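Local atomic coordinates of alkaline phosphatase D (Bacillus subtilis, PDB entry 2YEQ), a protein that hydrolyses phosphate esters as a secreted phosphodiesterase and alkaline phosphatase with an active site containing iron and calcium. Residues W208-N219 with F231-Y242. Numbering follows the deposited sequence.
Sequences WDDHEVENNYAN and FVLRRAAAYQAY. With CA (calcium ion), chain B; CA (calcium ion), chain C; NA (sodium ion), chain D; EDO (1,2-ethanediol), chain E.
Trp208 carries CG between its backbone N and carbonyl carbon (chi1 48°), and Tyr239 carries CG beside its own N (chi1 -75°), which brings the two rings together. Their offset stack has centroids 4.0 Å apart and planes at 13°, with Trp208 CH2 over the centre of the phenol. The indole's edge, at CE3, meets the face of Tyr242, 3.4 Å from CD2, completing an aromatic cluster. At the rim of the Tyr239 ring, its OH hydrogen-bonds Tyr217 OH (2.7 Å), either hydroxyl being a possible donor. With an alanine at Tyr239, one indole face and the Tyr217 hydroxyl would probably lose these partners. Val213 spreads its methyls over the helix, CG1 3.5 Å from Phe231 CE1 and CG2 3.7 Å from Ala238 CB. Arg235 NH1 donates to Asn219 OD1 (3.1 Å), tilted from the guanidinium plane, whose strongest polar partner is Pro257. Glu214 OE1 and Arg234 NH1, 3.5 Å apart, form a salt bridge through charge alone; Arg234 also pairs with Glu175, which shares the sodium ion with Glu214. Asp209 and Asp210 bind the calcium ion held also by Asp151 and Asp380. The contact packs this metal-binding loop after strand 203-206 against helix 228-245, whose Ala238 and Ala241 also touch Tyr182 of helix 179-190.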
loop_
_atom_site.group_PDB
_atom_site.type_symbol
_atom_site.label_atom_id
_atom_site.label_comp_id
_atom_site.label_asym_id
_atom_site.label_seq_id
_atom_site.Cartn_x
_atom_site.Cartn_y
_atom_site.Cartn_z
ATOM N N TRP A 208 -5.670 -1.555 -0.339
ATOM C CA TRP A 208 -5.933 -0.182 -0.797
ATOM C C TRP A 208 -6.067 0.738 0.399
ATOM O O TRP A 208 -6.218 0.272 1.517
ATOM C CB TRP A 208 -7.222 -0.123 -1.642
ATOM C CG TRP A 208 -8.405 -0.800 -1.058
ATOM C CD1 TRP A 208 -8.813 -0.793 0.247
ATOM C CD2 TRP A 208 -9.363 -1.590 -1.773
ATOM N NE1 TRP A 208 -9.964 -1.545 0.381
ATOM C CE2 TRP A 208 -10.322 -2.037 -0.843
ATOM C CE3 TRP A 208 -9.512 -1.944 -3.118
ATOM C CZ2 TRP A 208 -11.397 -2.841 -1.207
ATOM C CZ3 TRP A 208 -10.571 -2.746 -3.482
ATOM C CH2 TRP A 208 -11.517 -3.181 -2.525
ATOM N N ASP A 209 -6.027 2.033 0.151
ATOM C CA ASP A 209 -6.448 3.026 1.132
ATOM C C ASP A 209 -7.568 3.854 0.484
ATOM O O ASP A 209 -8.435 3.266 -0.181
ATOM C CB ASP A 209 -5.285 3.897 1.646
ATOM C CG ASP A 209 -5.670 4.721 2.890
ATOM O OD1 ASP A 209 -6.449 4.203 3.745
ATOM O OD2 ASP A 209 -5.222 5.921 2.978
ATOM N N ASP A 210 -7.572 5.169 0.648
ATOM C CA ASP A 210 -8.745 5.973 0.211
ATOM C C ASP A 210 -8.738 6.340 -1.254
ATOM O O ASP A 210 -9.790 6.301 -1.893
ATOM C CB ASP A 210 -8.972 7.245 1.054
ATOM C CG ASP A 210 -7.733 8.079 1.253
ATOM O OD1 ASP A 210 -6.593 7.536 1.141
ATOM O OD2 ASP A 210 -7.877 9.293 1.534
ATOM N N HIS A 211 -7.564 6.689 -1.792
ATOM C CA HIS A 211 -7.499 7.269 -3.111
ATOM C C HIS A 211 -7.727 6.312 -4.271
ATOM O O HIS A 211 -7.930 6.767 -5.401
ATOM C CB HIS A 211 -6.231 8.070 -3.286
ATOM C CG HIS A 211 -6.246 9.393 -2.584
ATOM N ND1 HIS A 211 -7.034 10.451 -2.997
ATOM C CD2 HIS A 211 -5.518 9.850 -1.534
ATOM C CE1 HIS A 211 -6.775 11.505 -2.238
ATOM N NE2 HIS A 211 -5.876 11.161 -1.331
ATOM N N GLU A 212 -7.766 5.005 -4.000
ATOM C CA GLU A 212 -8.266 4.065 -4.985
ATOM C C GLU A 212 -9.772 4.310 -5.304
ATOM O O GLU A 212 -10.268 3.805 -6.308
ATOM C CB GLU A 212 -8.103 2.650 -4.484
ATOM C CG GLU A 212 -6.669 2.137 -4.650
ATOM C CD GLU A 212 -5.735 2.369 -3.456
ATOM O OE1 GLU A 212 -6.029 3.159 -2.516
ATOM O OE2 GLU A 212 -4.636 1.734 -3.493
ATOM N N VAL A 213 -10.479 5.018 -4.407
ATOM C CA VAL A 213 -11.868 5.460 -4.660
ATOM C C VAL A 213 -11.956 6.956 -4.636
ATOM O O VAL A 213 -12.120 7.594 -5.683
ATOM C CB VAL A 213 -12.880 4.845 -3.695
ATOM C CG1 VAL A 213 -14.344 5.138 -4.232
ATOM C CG2 VAL A 213 -12.645 3.352 -3.522
ATOM N N GLU A 214 -11.854 7.539 -3.447
ATOM C CA GLU A 214 -11.900 8.983 -3.302
ATOM C C GLU A 214 -11.340 9.355 -1.949
ATOM O O GLU A 214 -11.526 8.614 -0.985
ATOM C CB GLU A 214 -13.347 9.550 -3.434
ATOM C CG GLU A 214 -13.352 11.110 -3.412
ATOM C CD GLU A 214 -14.759 11.791 -3.399
ATOM O OE1 GLU A 214 -15.671 11.229 -2.764
ATOM O OE2 GLU A 214 -14.891 12.914 -3.993
ATOM N N ASN A 215 -10.713 10.524 -1.876
ATOM C CA ASN A 215 -10.122 11.012 -0.628
ATOM C C ASN A 215 -11.018 10.880 0.616
ATOM O O ASN A 215 -12.170 11.369 0.632
ATOM C CB ASN A 215 -9.731 12.488 -0.750
ATOM C CG ASN A 215 -8.863 12.959 0.415
ATOM O OD1 ASN A 215 -7.815 12.354 0.705
ATOM N ND2 ASN A 215 -9.285 14.043 1.080
ATOM N N ASN A 216 -10.453 10.255 1.652
ATOM C CA ASN A 216 -11.030 10.155 2.994
ATOM C C ASN A 216 -12.433 9.590 3.064
ATOM O O ASN A 216 -13.209 9.948 3.965
ATOM C CB ASN A 216 -10.978 11.511 3.708
ATOM C CG ASN A 216 -9.560 11.853 4.242
ATOM O OD1 ASN A 216 -8.577 11.573 3.589
ATOM N ND2 ASN A 216 -9.482 12.476 5.428
ATOM N N TYR A 217 -12.751 8.672 2.158
ATOM C CA TYR A 217 -13.974 7.944 2.269
ATOM C C TYR A 217 -13.981 7.064 3.511
ATOM O O TYR A 217 -12.923 6.645 4.018
ATOM C CB TYR A 217 -14.295 7.155 1.001
ATOM C CG TYR A 217 -13.790 5.742 0.811
ATOM C CD1 TYR A 217 -14.525 4.661 1.229
ATOM C CD2 TYR A 217 -12.589 5.490 0.114
ATOM C CE1 TYR A 217 -14.115 3.373 0.990
ATOM C CE2 TYR A 217 -12.153 4.196 -0.128
ATOM C CZ TYR A 217 -12.889 3.145 0.306
ATOM O OH TYR A 217 -12.471 1.858 0.066
ATOM N N ALA A 218 -15.187 6.769 3.984
ATOM C CA ALA A 218 -15.364 5.906 5.151
ATOM C C ALA A 218 -16.538 4.971 4.908
ATOM O O ALA A 218 -17.694 5.392 5.027
ATOM C CB ALA A 218 -15.582 6.788 6.407
ATOM N N ASN A 219 -16.233 3.708 4.569
ATOM C CA ASN A 219 -17.239 2.733 4.165
ATOM C C ASN A 219 -18.040 3.296 2.949
ATOM O O ASN A 219 -17.500 3.343 1.809
ATOM C CB ASN A 219 -18.120 2.323 5.364
ATOM C CG ASN A 219 -18.937 1.098 5.107
ATOM O OD1 ASN A 219 -19.207 0.705 3.948
ATOM N ND2 ASN A 219 -19.353 0.444 6.198
ATOM N N PHE A 231 -21.928 7.776 -4.276
ATOM C CA PHE A 231 -20.654 7.197 -3.833
ATOM C C PHE A 231 -20.656 5.682 -3.880
ATOM O O PHE A 231 -19.647 5.077 -4.229
ATOM C CB PHE A 231 -20.262 7.669 -2.451
ATOM C CG PHE A 231 -18.925 7.107 -2.014
ATOM C CD1 PHE A 231 -17.762 7.604 -2.570
ATOM C CD2 PHE A 231 -18.861 6.033 -1.145
ATOM C CE1 PHE A 231 -16.503 7.067 -2.236
ATOM C CE2 PHE A 231 -17.612 5.491 -0.785
ATOM C CZ PHE A 231 -16.440 6.010 -1.343
ATOM N N VAL A 232 -21.783 5.053 -3.569
ATOM C CA VAL A 232 -21.858 3.604 -3.617
ATOM C C VAL A 232 -21.625 3.066 -5.034
ATOM O O VAL A 232 -20.969 2.035 -5.229
ATOM C CB VAL A 232 -23.178 3.082 -3.030
ATOM C CG1 VAL A 232 -23.264 1.544 -3.137
ATOM C CG2 VAL A 232 -23.288 3.528 -1.564
ATOM N N LEU A 233 -22.169 3.767 -6.023
ATOM C CA LEU A 233 -21.934 3.405 -7.410
ATOM C C LEU A 233 -20.457 3.611 -7.751
ATOM O O LEU A 233 -19.842 2.804 -8.420
ATOM C CB LEU A 233 -22.819 4.250 -8.322
ATOM C CG LEU A 233 -24.317 3.930 -8.227
ATOM C CD1 LEU A 233 -25.112 4.997 -9.000
ATOM C CD2 LEU A 233 -24.557 2.528 -8.769
ATOM N N ARG A 234 -19.903 4.702 -7.262
ATOM C CA ARG A 234 -18.500 4.986 -7.467
ATOM C C ARG A 234 -17.577 3.921 -6.835
ATOM O O ARG A 234 -16.599 3.490 -7.443
ATOM C CB ARG A 234 -18.206 6.351 -6.909
ATOM C CG ARG A 234 -16.946 6.925 -7.364
ATOM C CD ARG A 234 -16.798 8.281 -6.828
ATOM N NE ARG A 234 -15.531 8.837 -7.233
ATOM C CZ ARG A 234 -15.108 10.050 -6.954
ATOM N NH1 ARG A 234 -15.862 10.906 -6.273
ATOM N NH2 ARG A 234 -13.917 10.422 -7.386
ATOM N N ARG A 235 -17.920 3.459 -5.635
ATOM C CA ARG A 235 -17.140 2.427 -4.985
ATOM C C ARG A 235 -17.186 1.109 -5.743
ATOM O O ARG A 235 -16.162 0.426 -5.861
ATOM C CB ARG A 235 -17.573 2.213 -3.525
ATOM C CG ARG A 235 -16.509 1.519 -2.689
ATOM C CD ARG A 235 -16.901 1.416 -1.224
ATOM N NE ARG A 235 -17.573 0.161 -0.896
ATOM C CZ ARG A 235 -17.852 -0.231 0.344
ATOM N NH1 ARG A 235 -17.557 0.563 1.357
ATOM N NH2 ARG A 235 -18.440 -1.391 0.570
ATOM N N ALA A 236 -18.342 0.750 -6.280
ATOM C CA ALA A 236 -18.453 -0.430 -7.114
ATOM C C ALA A 236 -17.552 -0.354 -8.368
ATOM O O ALA A 236 -16.894 -1.333 -8.710
ATOM C CB ALA A 236 -19.947 -0.706 -7.517
ATOM N N ALA A 237 -17.543 0.790 -9.034
ATOM C CA ALA A 237 -16.693 1.022 -10.206
ATOM C C ALA A 237 -15.194 0.939 -9.837
ATOM O O ALA A 237 -14.423 0.274 -10.524
ATOM C CB ALA A 237 -16.998 2.362 -10.811
ATOM N N ALA A 238 -14.814 1.627 -8.760
ATOM C CA ALA A 238 -13.430 1.660 -8.270
ATOM C C ALA A 238 -12.928 0.298 -7.852
ATOM O O ALA A 238 -11.802 -0.082 -8.172
ATOM C CB ALA A 238 -13.309 2.634 -7.101
ATOM N N TYR A 239 -13.748 -0.436 -7.109
ATOM C CA TYR A 239 -13.365 -1.771 -6.668
ATOM C C TYR A 239 -13.199 -2.749 -7.827
ATOM O O TYR A 239 -12.257 -3.571 -7.813
ATOM C CB TYR A 239 -14.352 -2.328 -5.637
ATOM C CG TYR A 239 -14.259 -1.762 -4.223
ATOM C CD1 TYR A 239 -13.390 -0.737 -3.896
ATOM C CD2 TYR A 239 -15.041 -2.295 -3.207
ATOM C CE1 TYR A 239 -13.304 -0.244 -2.571
ATOM C CE2 TYR A 239 -14.963 -1.829 -1.902
ATOM C CZ TYR A 239 -14.112 -0.799 -1.591
ATOM O OH TYR A 239 -14.031 -0.320 -0.295
ATOM N N GLN A 240 -14.102 -2.686 -8.815
ATOM C CA GLN A 240 -13.988 -3.528 -10.008
ATOM C C GLN A 240 -12.679 -3.214 -10.765
ATOM O O GLN A 240 -11.946 -4.130 -11.124
ATOM C CB GLN A 240 -15.190 -3.373 -10.969
ATOM C CG GLN A 240 -15.078 -4.350 -12.167
ATOM C CD GLN A 240 -16.354 -4.493 -13.011
ATOM O OE1 GLN A 240 -17.486 -4.368 -12.517
ATOM N NE2 GLN A 240 -16.166 -4.818 -14.287
ATOM N N ALA A 241 -12.402 -1.941 -10.997
ATOM C CA ALA A 241 -11.182 -1.520 -11.715
ATOM C C ALA A 241 -9.922 -1.951 -10.966
ATOM O O ALA A 241 -8.916 -2.328 -11.592
ATOM C CB ALA A 241 -11.150 -0.040 -11.931
ATOM N N TYR A 242 -9.985 -1.924 -9.632
ATOM C CA TYR A 242 -8.858 -2.366 -8.809
ATOM C C TYR A 242 -8.619 -3.855 -8.997
ATOM O O TYR A 242 -7.510 -4.277 -9.294
ATOM C CB TYR A 242 -9.133 -2.047 -7.345
ATOM C CG TYR A 242 -7.973 -2.259 -6.402
ATOM C CD1 TYR A 242 -7.054 -1.260 -6.177
ATOM C CD2 TYR A 242 -7.845 -3.439 -5.686
ATOM C CE1 TYR A 242 -5.976 -1.452 -5.287
ATOM C CE2 TYR A 242 -6.800 -3.626 -4.781
ATOM C CZ TYR A 242 -5.888 -2.629 -4.585
ATOM O OH TYR A 242 -4.871 -2.828 -3.678
HETATM CA CA CA B . -6.666 11.065 2.312
HETATM CA CA CA C . -4.336 7.699 1.822
HETATM NA NA NA D . -13.754 14.574 -5.134
HETATM C C1 EDO E . -20.331 -6.506 -9.580
HETATM O O1 EDO E . -21.115 -7.593 -10.064
HETATM C C2 EDO E . -19.418 -5.943 -10.669
HETATM O O2 EDO E . -18.198 -5.463 -10.105
HETATM O O HOH W 1 -9.629 1.709 -8.010
HETATM O O HOH W 2 -3.339 -0.836 -3.419
HETATM O O HOH W 3 -17.902 10.696 -4.137
HETATM O O HOH W 4 -18.716 -2.255 3.427
HETATM O O HOH W 5 -15.838 15.134 -5.610
HETATM O O HOH W 6 -13.909 15.490 -3.044
HETATM O O HOH W 7 -11.647 14.021 -4.565
HETATM O O HOH W 8 -2.476 5.938 1.595
HETATM O O HOH W 9 -5.520 12.870 2.947
#